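Local coordinates for protein 2-c-methyl-d-erythritol 4-phosphate cytidylyltransferase (Streptococcus pneumoniae, PDB 2VSH) that transfers the cytidylyl group of CTP to D-ribitol 5-phosphate, making the CDP-ribitol used for teichoic acid precursors, at residues T111-R116 against N217-T222. Numbering follows the deposited sequence.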
loop_
_atom_site.group_PDB
_atom_site.type_symbol
_atom_site.label_atom_id
_atom_site.label_comp_id
_atom_site.label_asym_id
_atom_site.label_seq_id
_atom_site.Cartn_x
_atom_site.Cartn_y
_atom_site.Cartn_z
ATOM N N THR A 111 -6.146 -20.933 -1.965
ATOM C CA THR A 111 -4.807 -20.485 -2.340
ATOM C C THR A 111 -4.325 -19.339 -1.451
ATOM O O THR A 111 -5.107 -18.469 -1.070
ATOM C CB THR A 111 -4.683 -20.067 -3.848
ATOM O OG1 THR A 111 -5.381 -18.834 -4.081
ATOM C CG2 THR A 111 -5.211 -21.168 -4.780
ATOM N N HIS A 112 -3.031 -19.353 -1.110
ATOM C CA HIS A 112 -2.501 -18.406 -0.135
ATOM C C HIS A 112 -0.990 -18.247 -0.309
ATOM O O HIS A 112 -0.285 -19.232 -0.548
ATOM C CB HIS A 112 -2.836 -18.882 1.299
ATOM C CG HIS A 112 -2.463 -17.900 2.367
ATOM N ND1 HIS A 112 -3.100 -16.686 2.516
ATOM C CD2 HIS A 112 -1.506 -17.947 3.328
ATOM C CE1 HIS A 112 -2.563 -16.034 3.537
ATOM N NE2 HIS A 112 -1.584 -16.770 4.036
ATOM N N ASP A 113 -0.507 -17.012 -0.193
ATOM C CA ASP A 113 0.933 -16.699 -0.278
ATOM C C ASP A 113 1.709 -17.371 0.846
ATOM O O ASP A 113 1.308 -17.268 2.002
ATOM C CB ASP A 113 1.156 -15.191 -0.123
ATOM C CG ASP A 113 0.602 -14.379 -1.278
ATOM O OD1 ASP A 113 0.542 -14.891 -2.417
ATOM O OD2 ASP A 113 0.241 -13.210 -1.041
ATOM N N SER A 114 2.852 -17.981 0.527
ATOM C CA SER A 114 3.730 -18.556 1.564
ATOM C C SER A 114 4.232 -17.523 2.558
ATOM O O SER A 114 4.461 -17.854 3.718
ATOM C CB SER A 114 4.935 -19.258 0.948
ATOM O OG SER A 114 5.715 -18.312 0.251
ATOM N N VAL A 115 4.416 -16.285 2.090
ATOM C CA VAL A 115 4.968 -15.202 2.924
ATOM C C VAL A 115 3.911 -14.384 3.667
ATOM O O VAL A 115 4.161 -13.253 4.114
ATOM C CB VAL A 115 5.887 -14.266 2.121
ATOM C CG1 VAL A 115 7.195 -14.985 1.766
ATOM C CG2 VAL A 115 5.148 -13.706 0.868
ATOM N N ARG A 116 2.739 -14.972 3.809
ATOM C CA ARG A 116 1.688 -14.417 4.651
ATOM C C ARG A 116 1.439 -15.345 5.854
ATOM O O ARG A 116 0.417 -16.028 5.902
ATOM C CB ARG A 116 0.410 -14.205 3.855
ATOM C CG ARG A 116 0.425 -12.955 2.965
ATOM C CD ARG A 116 -0.958 -12.688 2.397
ATOM N NE ARG A 116 -0.896 -11.796 1.237
ATOM C CZ ARG A 116 -1.085 -10.479 1.270
ATOM N NH1 ARG A 116 -1.345 -9.860 2.406
ATOM N NH2 ARG A 116 -1.002 -9.772 0.152
ATOM N N ASN A 217 -2.478 -9.343 8.420
ATOM C CA ASN A 217 -2.183 -10.359 7.373
ATOM C C ASN A 217 -1.082 -9.862 6.403
ATOM O O ASN A 217 -1.236 -9.894 5.174
ATOM C CB ASN A 217 -3.467 -10.776 6.649
ATOM C CG ASN A 217 -3.284 -11.967 5.690
ATOM O OD1 ASN A 217 -2.374 -12.785 5.826
ATOM N ND2 ASN A 217 -4.203 -12.080 4.740
ATOM N N LEU A 218 0.035 -9.430 7.000
ATOM C CA LEU A 218 1.204 -8.896 6.302
ATOM C C LEU A 218 1.784 -9.869 5.271
ATOM O O LEU A 218 1.883 -11.063 5.528
ATOM C CB LEU A 218 2.292 -8.520 7.339
ATOM C CG LEU A 218 3.676 -8.013 6.902
ATOM C CD1 LEU A 218 3.634 -6.594 6.329
ATOM C CD2 LEU A 218 4.670 -8.049 8.055
ATOM N N LYS A 219 2.155 -9.333 4.110
ATOM C CA LYS A 219 2.929 -10.051 3.119
ATOM C C LYS A 219 4.406 -9.695 3.328
ATOM O O LYS A 219 4.778 -8.527 3.255
ATOM C CB LYS A 219 2.477 -9.678 1.708
ATOM C CG LYS A 219 3.087 -10.548 0.633
ATOM C CD LYS A 219 2.611 -10.178 -0.762
ATOM C CE LYS A 219 2.883 -11.334 -1.703
ATOM N NZ LYS A 219 2.689 -10.929 -3.108
ATOM N N ILE A 220 5.235 -10.693 3.622
ATOM C CA ILE A 220 6.642 -10.414 3.933
ATOM C C ILE A 220 7.431 -10.424 2.628
ATOM O O ILE A 220 7.826 -11.477 2.147
ATOM C CB ILE A 220 7.230 -11.395 4.988
ATOM C CG1 ILE A 220 6.382 -11.368 6.262
ATOM C CG2 ILE A 220 8.692 -11.040 5.296
ATOM C CD1 ILE A 220 6.617 -12.538 7.214
ATOM N N THR A 221 7.610 -9.232 2.059
ATOM C CA THR A 221 8.259 -9.049 0.761
ATOM C C THR A 221 9.633 -8.401 0.921
ATOM O O THR A 221 10.617 -8.883 0.370
ATOM C CB THR A 221 7.364 -8.156 -0.164
ATOM O OG1 THR A 221 6.200 -8.899 -0.539
ATOM C CG2 THR A 221 8.104 -7.733 -1.416
ATOM N N THR A 222 9.687 -7.306 1.671
ATOM C CA THR A 222 10.895 -6.526 1.801
ATOM C C THR A 222 11.523 -6.761 3.176
ATOM O O THR A 222 10.885 -7.313 4.073
ATOM C CB THR A 222 10.614 -4.999 1.643
ATOM O OG1 THR A 222 9.880 -4.544 2.777
ATOM C CG2 THR A 222 9.820 -4.697 0.366
HETATM O O HOH W 1 -0.373 -11.405 -2.569
#
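Arg-116 and Lys-219 cross beside the probable CTP site, to which Ser-114 belongs, of this GT-A-type nucleotidyltransferase fold, where strand 108-113 ends in a type I turn (Asp-113 to Arg-116) and meets the loop leading into helix 223-232. CB of Lys-219 sits over the centre of the Arg-116 guanidinium, 3.7 Å from CZ. Asn-217 O and Asp-113 OD2 meet that group at its edge, as does a water, which fixes its rotation: Arg-116 NH1 gives a hydrogen bond to Asn-217 O at 2.8 Å, and NE forms a salt bridge with Asp-113 OD2 at 2.9 Å, reaching the anti side of the carboxylate. The Lys-219 chain runs on, extended, until NZ makes a long 3.9 Å salt bridge to Asp-113 OD2; the water accepts from Arg-116 NH2 and Lys-219 NZ. Arg-86, probably a CTP-binding residue, pairs with OD1, so Asp-113 probably links this network to the nucleotide pocket. On the backbone, Ile-220 N donates to Val-115 O, while Val-115 packs its CB and both methyls against Ile-220 O. Within segment 111-116, the His-112 side chain, with CG anti to the backbone N (chi1 -174°), places NE2 on a lone pair of Arg-116 O, in the carbonyl plane, 2.8 Å away and N-H...O 166°.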